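Local coordinates for protein aspartate aminotransferase, mitochondrial (Trypanosoma brucei brucei, PDB 4W5K) that probably transfers an amino group between L-aspartate and 2-oxoglutarate with pyridoxal 5'-phosphate as cofactor, working as a homodimer, at residues V195-K200 and V231-N236; S171-H176 and R202-F207; L33-Y38 and A375-N380. The protein carries 1 engineered substitution. One frame throughout, in Å; residues are numbered along the deposited sequence.

Interaction 1 of 3, residues V195-K200 and V231-N236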
ATOM      1  N   VAL A 195     -11.223 -30.286  11.955  1.00 24.53           N
ATOM      2  CA  VAL A 195     -11.425 -29.400  10.791  1.00 26.86           C
ATOM      3  C   VAL A 195     -10.394 -29.677   9.688  1.00 27.26           C
ATOM      4  O   VAL A 195     -10.731 -29.839   8.504  1.00 24.88           O
ATOM      5  CB  VAL A 195     -11.342 -27.908  11.204  1.00 26.20           C
ATOM      6  CG1 VAL A 195     -11.211 -26.992   9.979  1.00 24.98           C
ATOM      7  CG2 VAL A 195     -12.550 -27.506  12.037  1.00 23.81           C
ATOM      8  N   CYS A 196      -9.137 -29.768  10.093  1.00 24.94           N
ATOM      9  CA  CYS A 196      -8.060 -30.001   9.142  1.00 26.13           C
ATOM     10  C   CYS A 196      -8.172 -31.378   8.493  1.00 27.92           C
ATOM     11  O   CYS A 196      -7.842 -31.527   7.317  1.00 26.97           O
ATOM     12  CB  CYS A 196      -6.712 -29.817   9.832  1.00 25.95           C
ATOM     13  SG  CYS A 196      -6.417 -28.095  10.378  1.00 26.14           S
ATOM     14  N   ASP A 197      -8.658 -32.383   9.222  1.00 27.43           N
ATOM     15  CA  ASP A 197      -8.857 -33.695   8.606  1.00 28.42           C
ATOM     16  C   ASP A 197      -9.869 -33.612   7.466  1.00 25.48           C
ATOM     17  O   ASP A 197      -9.714 -34.274   6.437  1.00 27.23           O
ATOM     18  CB  ASP A 197      -9.310 -34.745   9.637  1.00 34.14           C
ATOM     19  CG  ASP A 197      -8.156 -35.264  10.490  1.00 38.68           C
ATOM     20  OD1 ASP A 197      -6.983 -35.048  10.110  1.00 37.57           O
ATOM     21  OD2 ASP A 197      -8.412 -35.891  11.544  1.00 39.60           O
ATOM     22  N   VAL A 198     -10.912 -32.810   7.641  1.00 26.05           N
ATOM     23  CA  VAL A 198     -11.919 -32.686   6.588  1.00 27.45           C
ATOM     24  C   VAL A 198     -11.317 -31.955   5.387  1.00 26.62           C
ATOM     25  O   VAL A 198     -11.496 -32.378   4.238  1.00 26.85           O
ATOM     26  CB  VAL A 198     -13.176 -31.933   7.067  1.00 26.88           C
ATOM     27  CG1 VAL A 198     -14.195 -31.859   5.938  1.00 27.64           C
ATOM     28  CG2 VAL A 198     -13.801 -32.625   8.303  1.00 28.75           C
ATOM     29  N   ILE A 199     -10.608 -30.862   5.664  1.00 26.30           N
ATOM     30  CA  ILE A 199      -9.959 -30.070   4.607  1.00 23.99           C
ATOM     31  C   ILE A 199      -9.035 -30.973   3.779  1.00 27.26           C
ATOM     32  O   ILE A 199      -9.046 -30.937   2.526  1.00 26.97           O
ATOM     33  CB  ILE A 199      -9.185 -28.866   5.218  1.00 23.69           C
ATOM     34  CG1 ILE A 199     -10.184 -27.807   5.708  1.00 21.23           C
ATOM     35  CG2 ILE A 199      -8.201 -28.273   4.207  1.00 22.96           C
ATOM     36  CD1 ILE A 199      -9.566 -26.597   6.466  1.00 20.36           C
ATOM     37  N   LYS A 200      -8.246 -31.810   4.449  1.00 27.31           N
ATOM     38  CA  LYS A 200      -7.346 -32.704   3.708  1.00 30.66           C
ATOM     39  C   LYS A 200      -8.110 -33.715   2.862  1.00 32.04           C
ATOM     40  O   LYS A 200      -7.807 -33.894   1.671  1.00 31.89           O
ATOM     41  CB  LYS A 200      -6.395 -33.438   4.650  1.00 30.22           C
ATOM     42  CG  LYS A 200      -5.427 -34.392   3.945  1.00 31.11           C
ATOM     43  CD  LYS A 200      -4.566 -35.134   4.960  1.00 36.22           C
ATOM     44  CE  LYS A 200      -3.596 -36.116   4.301  1.00 39.81           C
ATOM     45  NZ  LYS A 200      -2.531 -35.409   3.508  1.00 43.10           N
ATOM     46  N   VAL A 231       0.250 -27.024   7.128  1.00 21.73           N
ATOM     47  CA  VAL A 231       1.241 -26.891   6.043  1.00 22.40           C
ATOM     48  C   VAL A 231       1.809 -28.267   5.625  1.00 28.81           C
ATOM     49  O   VAL A 231       2.262 -28.434   4.488  1.00 28.48           O
ATOM     50  CB  VAL A 231       2.372 -25.893   6.436  1.00 24.38           C
ATOM     51  CG1 VAL A 231       3.340 -26.513   7.428  1.00 30.44           C
ATOM     52  CG2 VAL A 231       3.110 -25.390   5.179  1.00 21.57           C
ATOM     53  N   ASP A 232       1.711 -29.269   6.506  1.00 31.68           N
ATOM     54  CA  ASP A 232       2.148 -30.635   6.167  1.00 37.28           C
ATOM     55  C   ASP A 232       1.037 -31.536   5.619  1.00 35.07           C
ATOM     56  O   ASP A 232       1.299 -32.672   5.228  1.00 35.02           O
ATOM     57  CB  ASP A 232       2.761 -31.340   7.389  1.00 52.23           C
ATOM     58  CG  ASP A 232       3.216 -30.371   8.472  1.00 62.54           C
ATOM     59  OD1 ASP A 232       2.374 -29.991   9.315  1.00 63.22           O
ATOM     60  OD2 ASP A 232       4.416 -29.999   8.488  1.00 66.31           O
ATOM     61  N   MET A 233      -0.198 -31.047   5.602  1.00 31.12           N
ATOM     62  CA  MET A 233      -1.346 -31.905   5.307  1.00 30.15           C
ATOM     63  C   MET A 233      -1.907 -31.739   3.903  1.00 30.32           C
ATOM     64  O   MET A 233      -2.598 -32.627   3.389  1.00 30.45           O
ATOM     65  CB  MET A 233      -2.457 -31.625   6.315  1.00 32.21           C
ATOM     66  CG  MET A 233      -2.071 -31.934   7.724  1.00 31.65           C
ATOM     67  SD  MET A 233      -3.442 -31.531   8.825  1.00 29.21           S
ATOM     68  CE  MET A 233      -4.615 -32.768   8.303  1.00 28.77           C
ATOM     69  N   VAL A 234      -1.637 -30.586   3.306  1.00 28.37           N
ATOM     70  CA  VAL A 234      -2.216 -30.227   2.018  1.00 25.81           C
ATOM     71  C   VAL A 234      -1.115 -29.734   1.068  1.00 28.47           C
ATOM     72  O   VAL A 234      -0.085 -29.244   1.521  1.00 31.15           O
ATOM     73  CB  VAL A 234      -3.314 -29.132   2.182  1.00 23.26           C
ATOM     74  CG1 VAL A 234      -4.426 -29.612   3.123  1.00 27.56           C
ATOM     75  CG2 VAL A 234      -2.714 -27.794   2.686  1.00 25.39           C
ATOM     76  N   PRO A 235      -1.333 -29.883  -0.247  1.00 29.02           N
ATOM     77  CA  PRO A 235      -0.407 -29.427  -1.298  1.00 30.76           C
ATOM     78  C   PRO A 235      -0.183 -27.913  -1.262  1.00 30.55           C
ATOM     79  O   PRO A 235       0.957 -27.470  -1.364  1.00 29.81           O
ATOM     80  CB  PRO A 235      -1.108 -29.843  -2.594  1.00 30.18           C
ATOM     81  CG  PRO A 235      -1.988 -30.985  -2.187  1.00 30.80           C
ATOM     82  CD  PRO A 235      -2.459 -30.647  -0.805  1.00 25.70           C
ATOM     83  N   ASN A 236      -1.252 -27.138  -1.116  1.00 24.23           N
ATOM     84  CA  ASN A 236      -1.136 -25.682  -1.047  1.00 24.89           C
ATOM     85  C   ASN A 236      -1.909 -25.115   0.127  1.00 25.81           C
ATOM     86  O   ASN A 236      -3.115 -25.363   0.252  1.00 22.16           O
ATOM     87  CB  ASN A 236      -1.655 -25.020  -2.334  1.00 24.43           C
ATOM     88  CG  ASN A 236      -0.968 -25.530  -3.580  1.00 25.67           C
ATOM     89  OD1 ASN A 236      -1.513 -26.360  -4.311  1.00 27.52           O
ATOM     90  ND2 ASN A 236       0.233 -25.040  -3.832  1.00 24.00           N
TER
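Two flat groups take part, the peptide carbonyl of Met233 and the carboxylate of Asp197. Lys200 NZ donates a hydrogen bond to Met233 O over 2.8 Å, arriving tilted 25° from the carbonyl plane, while Lys200 CG passes 3.4 Å from the same oxygen. The carboxylate meets its partner through one oxygen, Asp197 OD1 lying 3.8 Å from Met233 CE. Lys200 is extended along its first three torsions and bends at the last (chi4 68°), which turns the ammonium back to the loop carbonyl. The Lys200 and Met233 side chains cross at about a right angle. Here helix 189-201, the connecting helix of a beta-alpha-beta unit in the cofactor-binding part of the aminotransferase fold, packs against the loop that leads from helix 225-230 into strand 238-242. Met233 supplies most of the loop's apolar contact with the helix. Its chain runs straight to the sulfur and then folds (chi3 67°), setting SD 3.8 Å from Cys196 CB and the methyl CE 3.6 Å from Cys196 O, an oxygen that already accepts the helical bond from Lys200 N. Deeper in, Val234 CG1 touches Ile199 CG2 at 4.1 Å, and both residues also pack on Pro206 of strand 205-210. On the helix, the side chain of Cys196 lies about 10 Å from a bound D-malate, which His189 and Arg193 help to hold.

Interaction 2 of 3, residues S171-H176 and R202-F207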
ATOM      1  N   SER A 171     -12.540 -26.861  -2.796  1.00 28.66           N
ATOM      2  CA  SER A 171     -13.012 -25.531  -2.434  1.00 24.54           C
ATOM      3  C   SER A 171     -11.936 -24.763  -1.667  1.00 23.84           C
ATOM      4  O   SER A 171     -11.138 -25.343  -0.919  1.00 25.19           O
ATOM      5  CB  SER A 171     -14.301 -25.619  -1.599  1.00 26.92           C
ATOM      6  OG  SER A 171     -15.385 -26.125  -2.370  1.00 27.18           O
ATOM      7  N   VAL A 172     -11.899 -23.448  -1.851  1.00 23.44           N
ATOM      8  CA  VAL A 172     -11.031 -22.611  -1.028  1.00 22.30           C
ATOM      9  C   VAL A 172     -11.765 -22.309   0.300  1.00 20.79           C
ATOM     10  O   VAL A 172     -12.928 -21.880   0.288  1.00 21.87           O
ATOM     11  CB  VAL A 172     -10.639 -21.320  -1.761  1.00 19.15           C
ATOM     12  CG1 VAL A 172      -9.757 -20.440  -0.876  1.00 20.63           C
ATOM     13  CG2 VAL A 172      -9.932 -21.679  -3.078  1.00 20.59           C
ATOM     14  N   ILE A 173     -11.104 -22.545   1.431  1.00 19.85           N
ATOM     15  CA  ILE A 173     -11.762 -22.419   2.733  1.00 19.25           C
ATOM     16  C   ILE A 173     -11.020 -21.399   3.572  1.00 20.49           C
ATOM     17  O   ILE A 173      -9.877 -21.636   3.956  1.00 18.40           O
ATOM     18  CB  ILE A 173     -11.782 -23.752   3.503  1.00 18.89           C
ATOM     19  CG1 ILE A 173     -12.355 -24.897   2.641  1.00 19.63           C
ATOM     20  CG2 ILE A 173     -12.556 -23.620   4.845  1.00 19.44           C
ATOM     21  CD1 ILE A 173     -13.850 -24.777   2.313  1.00 21.11           C
ATOM     22  N   LEU A 174     -11.674 -20.268   3.817  1.00 17.78           N
ATOM     23  CA  LEU A 174     -11.132 -19.182   4.641  1.00 17.30           C
ATOM     24  C   LEU A 174     -11.347 -19.470   6.128  1.00 18.19           C
ATOM     25  O   LEU A 174     -12.486 -19.689   6.530  1.00 20.34           O
ATOM     26  CB  LEU A 174     -11.819 -17.872   4.270  1.00 19.50           C
ATOM     27  CG  LEU A 174     -11.360 -16.583   4.954  1.00 23.38           C
ATOM     28  CD1 LEU A 174      -9.911 -16.308   4.566  1.00 23.26           C
ATOM     29  CD2 LEU A 174     -12.263 -15.451   4.473  1.00 25.79           C
ATOM     30  N   VAL A 175     -10.275 -19.458   6.918  1.00 15.55           N
ATOM     31  CA  VAL A 175     -10.401 -19.688   8.370  1.00 15.44           C
ATOM     32  C   VAL A 175      -9.598 -18.631   9.123  1.00 18.15           C
ATOM     33  O   VAL A 175      -8.536 -18.218   8.655  1.00 18.28           O
ATOM     34  CB  VAL A 175      -9.922 -21.103   8.797  1.00 17.96           C
ATOM     35  CG1 VAL A 175     -10.790 -22.211   8.156  1.00 18.62           C
ATOM     36  CG2 VAL A 175      -8.422 -21.314   8.501  1.00 19.04           C
ATOM     37  N   HIS A 176     -10.099 -18.211  10.284  1.00 17.73           N
ATOM     38  CA  HIS A 176      -9.341 -17.271  11.136  1.00 15.53           C
ATOM     39  C   HIS A 176      -8.429 -18.111  12.052  1.00 18.66           C
ATOM     40  O   HIS A 176      -8.910 -19.042  12.688  1.00 20.53           O
ATOM     41  CB  HIS A 176     -10.270 -16.411  12.002  1.00 19.28           C
ATOM     42  CG  HIS A 176     -11.233 -15.550  11.236  1.00 18.98           C
ATOM     43  ND1 HIS A 176     -11.543 -14.263  11.636  1.00 19.41           N
ATOM     44  CD2 HIS A 176     -11.972 -15.791  10.123  1.00 18.76           C
ATOM     45  CE1 HIS A 176     -12.430 -13.749  10.800  1.00 19.79           C
ATOM     46  NE2 HIS A 176     -12.707 -14.654   9.872  1.00 19.29           N
ATOM     47  N   ARG A 202     -11.182 -33.703   1.687  1.00 28.75           N
ATOM     48  CA  ARG A 202     -11.965 -33.126   0.594  1.00 30.55           C
ATOM     49  C   ARG A 202     -11.092 -32.377  -0.413  1.00 30.42           C
ATOM     50  O   ARG A 202     -11.612 -31.774  -1.361  1.00 30.84           O
ATOM     51  CB  ARG A 202     -13.039 -32.188   1.153  1.00 26.72           C
ATOM     52  CG  ARG A 202     -14.123 -32.915   1.983  1.00 29.15           C
ATOM     53  CD  ARG A 202     -14.930 -33.858   1.094  1.00 36.53           C
ATOM     54  NE  ARG A 202     -15.916 -33.140   0.283  1.00 39.51           N
ATOM     55  CZ  ARG A 202     -16.408 -33.573  -0.873  1.00 38.26           C
ATOM     56  NH1 ARG A 202     -15.993 -34.725  -1.407  1.00 40.25           N
ATOM     57  NH2 ARG A 202     -17.311 -32.840  -1.514  1.00 40.35           N
ATOM     58  N   ASN A 203      -9.775 -32.443  -0.216  1.00 29.84           N
ATOM     59  CA  ASN A 203      -8.802 -31.762  -1.084  1.00 26.50           C
ATOM     60  C   ASN A 203      -9.094 -30.269  -1.207  1.00 25.94           C
ATOM     61  O   ASN A 203      -8.913 -29.667  -2.298  1.00 27.48           O
ATOM     62  CB  ASN A 203      -8.763 -32.418  -2.476  1.00 30.67           C
ATOM     63  CG  ASN A 203      -8.325 -33.878  -2.418  1.00 37.44           C
ATOM     64  OD1 ASN A 203      -7.243 -34.192  -1.910  1.00 39.15           O
ATOM     65  ND2 ASN A 203      -9.181 -34.777  -2.904  1.00 38.98           N
ATOM     66  N   HIS A 204      -9.524 -29.670  -0.087  1.00 25.18           N
ATOM     67  CA  HIS A 204      -9.779 -28.233  -0.019  1.00 25.52           C
ATOM     68  C   HIS A 204      -8.467 -27.453   0.089  1.00 25.98           C
ATOM     69  O   HIS A 204      -7.422 -27.990   0.472  1.00 26.99           O
ATOM     70  CB  HIS A 204     -10.686 -27.877   1.188  1.00 25.89           C
ATOM     71  CG  HIS A 204     -12.092 -28.383   1.068  1.00 26.38           C
ATOM     72  ND1 HIS A 204     -12.734 -28.532  -0.144  1.00 24.45           N
ATOM     73  CD2 HIS A 204     -12.981 -28.769   2.012  1.00 25.21           C
ATOM     74  CE1 HIS A 204     -13.956 -28.993   0.059  1.00 26.13           C
ATOM     75  NE2 HIS A 204     -14.131 -29.142   1.364  1.00 27.39           N
ATOM     76  N   ILE A 205      -8.532 -26.177  -0.249  1.00 23.85           N
ATOM     77  CA  ILE A 205      -7.374 -25.290  -0.184  1.00 22.86           C
ATOM     78  C   ILE A 205      -7.589 -24.304   0.957  1.00 21.97           C
ATOM     79  O   ILE A 205      -8.438 -23.421   0.857  1.00 23.18           O
ATOM     80  CB  ILE A 205      -7.165 -24.521  -1.522  1.00 21.71           C
ATOM     81  CG1 ILE A 205      -6.969 -25.496  -2.697  1.00 26.53           C
ATOM     82  CG2 ILE A 205      -5.970 -23.587  -1.420  1.00 22.76           C
ATOM     83  CD1 ILE A 205      -8.265 -25.964  -3.353  1.00 27.34           C
ATOM     84  N   PRO A 206      -6.851 -24.470   2.072  1.00 21.12           N
ATOM     85  CA  PRO A 206      -7.035 -23.586   3.228  1.00 19.08           C
ATOM     86  C   PRO A 206      -6.395 -22.223   3.023  1.00 19.93           C
ATOM     87  O   PRO A 206      -5.241 -22.171   2.594  1.00 20.20           O
ATOM     88  CB  PRO A 206      -6.330 -24.326   4.358  1.00 20.54           C
ATOM     89  CG  PRO A 206      -5.304 -25.167   3.657  1.00 19.41           C
ATOM     90  CD  PRO A 206      -5.918 -25.578   2.362  1.00 20.54           C
ATOM     91  N   PHE A 207      -7.153 -21.168   3.319  1.00 17.02           N
ATOM     92  CA  PHE A 207      -6.665 -19.769   3.274  1.00 18.63           C
ATOM     93  C   PHE A 207      -6.784 -19.257   4.707  1.00 19.01           C
ATOM     94  O   PHE A 207      -7.877 -18.954   5.180  1.00 18.97           O
ATOM     95  CB  PHE A 207      -7.518 -18.950   2.297  1.00 19.32           C
ATOM     96  CG  PHE A 207      -6.871 -17.679   1.781  1.00 18.06           C
ATOM     97  CD1 PHE A 207      -6.122 -16.854   2.602  1.00 19.39           C
ATOM     98  CD2 PHE A 207      -7.029 -17.338   0.431  1.00 21.17           C
ATOM     99  CE1 PHE A 207      -5.537 -15.669   2.101  1.00 18.42           C
ATOM    100  CE2 PHE A 207      -6.453 -16.148  -0.102  1.00 20.02           C
ATOM    101  CZ  PHE A 207      -5.699 -15.315   0.740  1.00 20.32           C
TER
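The imidazole of His204 lies against Ser171 and Ile173 at the start of two parallel strands. Its CB sits 3.3 Å from Ser171 O and 3.7 Å from Ile173 CG1, which also touches CG of the ring. With CG anti to the carbonyl carbon (chi1 -68°), ND1 accepts a bent hydrogen bond from Ser171 N at 3.1 Å, the donor tilted 25° out of the ring plane. CE1 rests against Ser171 CB, and CD2 is approached by Ile173 CD1, a CH-pi contact over one face; Arg202 CB lies on the opposite face. NE2, at the tip, bonds to Leu164 O. Beyond the ring the strands zip together in parallel register: Ile205 N to Ser171 O, Ile173 N to Ile205 O, Phe207 N to Ile173 O at 2.8 Å, and Val175 N to Phe207 O. Val172, Leu174, Ile205 and Phe207 share one sheet face, where Val172 CG1 meets Phe207 CB at 4.2 Å; Ile173 and Pro206 project from the other. A Schellman motif at Asn203 closes the end of helix 189-201, which links the two strands as a beta-alpha-beta crossover of the cofactor-binding sheet, and His176 touches pyridoxal phosphate farther along its strand. Because ND1 receives a backbone N-H while NE2 faces a carbonyl oxygen, the buried His204 is probably neutral with its proton on NE2, both nitrogens satisfied and the ring's rotation fixed.

Interaction 3 of 3, residues L33-Y38 and A375-N380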
ATOM      1  N   LEU A  33     -17.040   1.342  22.604  1.00 35.00           N
ATOM      2  CA  LEU A  33     -16.748  -0.077  22.478  1.00 30.75           C
ATOM      3  C   LEU A  33     -16.863  -0.503  21.015  1.00 32.49           C
ATOM      4  O   LEU A  33     -17.252  -1.632  20.707  1.00 29.22           O
ATOM      5  CB  LEU A  33     -17.684  -0.902  23.365  1.00 29.36           C
ATOM      6  CG  LEU A  33     -17.597  -0.594  24.867  1.00 31.97           C
ATOM      7  CD1 LEU A  33     -18.513  -1.536  25.642  1.00 32.19           C
ATOM      8  CD2 LEU A  33     -16.164  -0.741  25.359  1.00 29.58           C
ATOM      9  N   SER A  34     -16.505   0.408  20.111  1.00 29.59           N
ATOM     10  CA  SER A  34     -16.613   0.123  18.687  1.00 30.16           C
ATOM     11  C   SER A  34     -15.253   0.189  18.009  1.00 34.03           C
ATOM     12  O   SER A  34     -15.144  -0.012  16.798  1.00 37.14           O
ATOM     13  CB  SER A  34     -17.574   1.101  18.020  1.00 35.48           C
ATOM     14  OG  SER A  34     -16.961   2.372  17.848  1.00 40.78           O
ATOM     15  N   ILE A  35     -14.216   0.454  18.796  1.00 29.22           N
ATOM     16  CA  ILE A  35     -12.884   0.677  18.247  1.00 35.07           C
ATOM     17  C   ILE A  35     -12.271  -0.591  17.673  1.00 35.35           C
ATOM     18  O   ILE A  35     -12.656  -1.699  18.019  1.00 38.27           O
ATOM     19  CB  ILE A  35     -11.928   1.261  19.307  1.00 38.22           C
ATOM     20  CG1 ILE A  35     -11.730   0.276  20.456  1.00 38.84           C
ATOM     21  CG2 ILE A  35     -12.474   2.569  19.853  1.00 42.81           C
ATOM     22  CD1 ILE A  35     -10.587   0.662  21.361  1.00 42.41           C
ATOM     23  N   GLY A  36     -11.316  -0.420  16.771  1.00 31.54           N
ATOM     24  CA  GLY A  36     -10.734  -1.551  16.080  1.00 31.46           C
ATOM     25  C   GLY A  36      -9.295  -1.825  16.466  1.00 35.14           C
ATOM     26  O   GLY A  36      -8.670  -2.719  15.903  1.00 38.47           O
ATOM     27  N   VAL A  37      -8.770  -1.072  17.435  1.00 30.31           N
ATOM     28  CA  VAL A  37      -7.352  -1.154  17.783  1.00 23.98           C
ATOM     29  C   VAL A  37      -7.138  -1.332  19.296  1.00 24.20           C
ATOM     30  O   VAL A  37      -8.030  -1.049  20.106  1.00 26.75           O
ATOM     31  CB  VAL A  37      -6.572   0.113  17.314  1.00 33.74           C
ATOM     32  CG1 VAL A  37      -6.445   0.132  15.792  1.00 34.30           C
ATOM     33  CG2 VAL A  37      -7.251   1.379  17.785  1.00 34.89           C
ATOM     34  N   TYR A  38      -5.956  -1.810  19.676  1.00 20.17           N
ATOM     35  CA  TYR A  38      -5.657  -1.976  21.098  1.00 19.28           C
ATOM     36  C   TYR A  38      -5.544  -0.627  21.815  1.00 22.31           C
ATOM     37  O   TYR A  38      -5.118   0.388  21.232  1.00 23.54           O
ATOM     38  CB  TYR A  38      -4.350  -2.781  21.295  1.00 20.82           C
ATOM     39  CG  TYR A  38      -4.044  -3.063  22.763  1.00 22.24           C
ATOM     40  CD1 TYR A  38      -4.764  -4.038  23.467  1.00 24.69           C
ATOM     41  CD2 TYR A  38      -3.051  -2.365  23.438  1.00 21.87           C
ATOM     42  CE1 TYR A  38      -4.505  -4.283  24.819  1.00 24.41           C
ATOM     43  CE2 TYR A  38      -2.777  -2.614  24.794  1.00 25.95           C
ATOM     44  CZ  TYR A  38      -3.509  -3.577  25.467  1.00 27.75           C
ATOM     45  OH  TYR A  38      -3.246  -3.808  26.811  1.00 25.32           O
ATOM     46  N   ALA A 375     -15.910  -4.100  21.335  1.00 29.11           N
ATOM     47  CA  ALA A 375     -14.461  -4.076  21.307  1.00 27.56           C
ATOM     48  C   ALA A 375     -13.995  -3.930  22.742  1.00 30.06           C
ATOM     49  O   ALA A 375     -14.123  -2.855  23.325  1.00 33.79           O
ATOM     50  CB  ALA A 375     -13.958  -2.928  20.448  1.00 29.95           C
ATOM     51  N   VAL A 376     -13.469  -5.002  23.321  1.00 27.19           N
ATOM     52  CA  VAL A 376     -13.172  -4.980  24.749  1.00 30.45           C
ATOM     53  C   VAL A 376     -11.894  -4.200  25.074  1.00 28.82           C
ATOM     54  O   VAL A 376     -11.648  -3.856  26.231  1.00 32.73           O
ATOM     55  CB  VAL A 376     -13.073  -6.411  25.340  1.00 37.29           C
ATOM     56  CG1 VAL A 376     -14.419  -7.138  25.215  1.00 36.39           C
ATOM     57  CG2 VAL A 376     -11.990  -7.216  24.665  1.00 35.66           C
ATOM     58  N   SER A 377     -11.083  -3.909  24.064  1.00 30.08           N
ATOM     59  CA  SER A 377      -9.943  -3.014  24.270  1.00 31.41           C
ATOM     60  C   SER A 377     -10.385  -1.641  24.798  1.00 32.64           C
ATOM     61  O   SER A 377      -9.601  -0.910  25.413  1.00 33.74           O
ATOM     62  CB  SER A 377      -9.155  -2.858  22.968  1.00 36.23           C
ATOM     63  OG  SER A 377     -10.018  -2.521  21.901  1.00 39.88           O
ATOM     64  N   GLY A 378     -11.648  -1.287  24.576  1.00 35.54           N
ATOM     65  CA  GLY A 378     -12.165  -0.019  25.070  1.00 34.25           C
ATOM     66  C   GLY A 378     -12.588  -0.104  26.538  1.00 32.41           C
ATOM     67  O   GLY A 378     -12.867   0.921  27.179  1.00 35.65           O
ATOM     68  N   LEU A 379     -12.627  -1.326  27.064  1.00 31.40           N
ATOM     69  CA  LEU A 379     -12.905  -1.574  28.482  1.00 34.66           C
ATOM     70  C   LEU A 379     -11.623  -1.478  29.300  1.00 35.68           C
ATOM     71  O   LEU A 379     -10.568  -1.945  28.861  1.00 35.48           O
ATOM     72  CB  LEU A 379     -13.536  -2.960  28.693  1.00 29.59           C
ATOM     73  CG  LEU A 379     -15.012  -3.203  28.394  1.00 33.70           C
ATOM     74  CD1 LEU A 379     -15.393  -4.653  28.689  1.00 34.24           C
ATOM     75  CD2 LEU A 379     -15.906  -2.253  29.168  1.00 33.58           C
ATOM     76  N   ASN A 380     -11.713  -0.905  30.498  1.00 35.79           N
ATOM     77  CA  ASN A 380     -10.555  -0.836  31.371  1.00 32.69           C
ATOM     78  C   ASN A 380     -10.960  -0.700  32.836  1.00 34.10           C
ATOM     79  O   ASN A 380     -12.142  -0.756  33.175  1.00 35.69           O
ATOM     80  CB  ASN A 380      -9.647   0.326  30.973  1.00 35.50           C
ATOM     81  CG  ASN A 380     -10.401   1.624  30.861  1.00 40.35           C
ATOM     82  OD1 ASN A 380     -10.979   2.111  31.843  1.00 41.56           O
ATOM     83  ND2 ASN A 380     -10.411   2.197  29.658  1.00 37.62           N
TER
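The irregular backbone of Leu33-Tyr38 curves around the first turn of Ala375-Asn380 and is bonded to it near both of its ends. Ala375 N donates to Leu33 O at 2.9 Å in a nearly straight bond (172°), although the N-H comes from above the carbonyl plane rather than within it. At the far end Ser377 OG donates to Val37 O at 3.1 Å, again from above the plane. The 3-10 segment 376-378 includes Ser377 and is closed by Gly378 N to Ala375 O; Leu379 N bonds to Val376 O just beyond. Ser377 holds its hydroxyl between its own backbone N and carbonyl carbon (chi1 51°), which turns OG to the loop. Ile35 likewise has CG1 between the two backbone branches (chi1 63°); CG1 lies 3.9 Å from Ala375 CB, and the terminal CD1 reaches 3.3 Å from Ser377 OG. The methyl of Ala375 presses on Ile35 O at 3.0 Å, a tight approach to a buried oxygen that has no hydrogen-bond partner. Leu33 works from its end: CD2 lies 3.8 Å from Gly378 C and 4.1 Å from Leu379 CG. The contact joins an N-terminal loop to the C-terminal part, probably within the small domain. The side chain of Val37 comes to about 7 Å from a bound pyridoxal phosphate and packs on Asp61 of the second subunit. Tyr38 and Leu379 lean on helix 300-331, whose Arg316 binds Tyr38 OH and Leu379 O, while Ala375 ends strand 373-375 and packs on Met347 of its antiparallel partner, strand 347-349.

Overall arrangement
Interactions 1 and 2 are neighbours, their centres about 8 Å apart. They share the unit of strand 172-176, helix 189-201 and strand 205-210, and their segments alternate along the chain. Ile199 O probably accepts a hydrogen bond from His204 N, and Val234 packs on Pro206, so the helix and the 231-236 loop pack together against strand 205-210 of the large mixed sheet. Interaction 3 lies across the chain's centre, about 34 Å from interaction 1 and about 30 Å from interaction 2 between centres. It joins a loop near the N-terminus to one near the C-terminus, and both other contacts fall between its segments in sequence. Interactions 2 and 3 each include a residue at or near a bound cofactor.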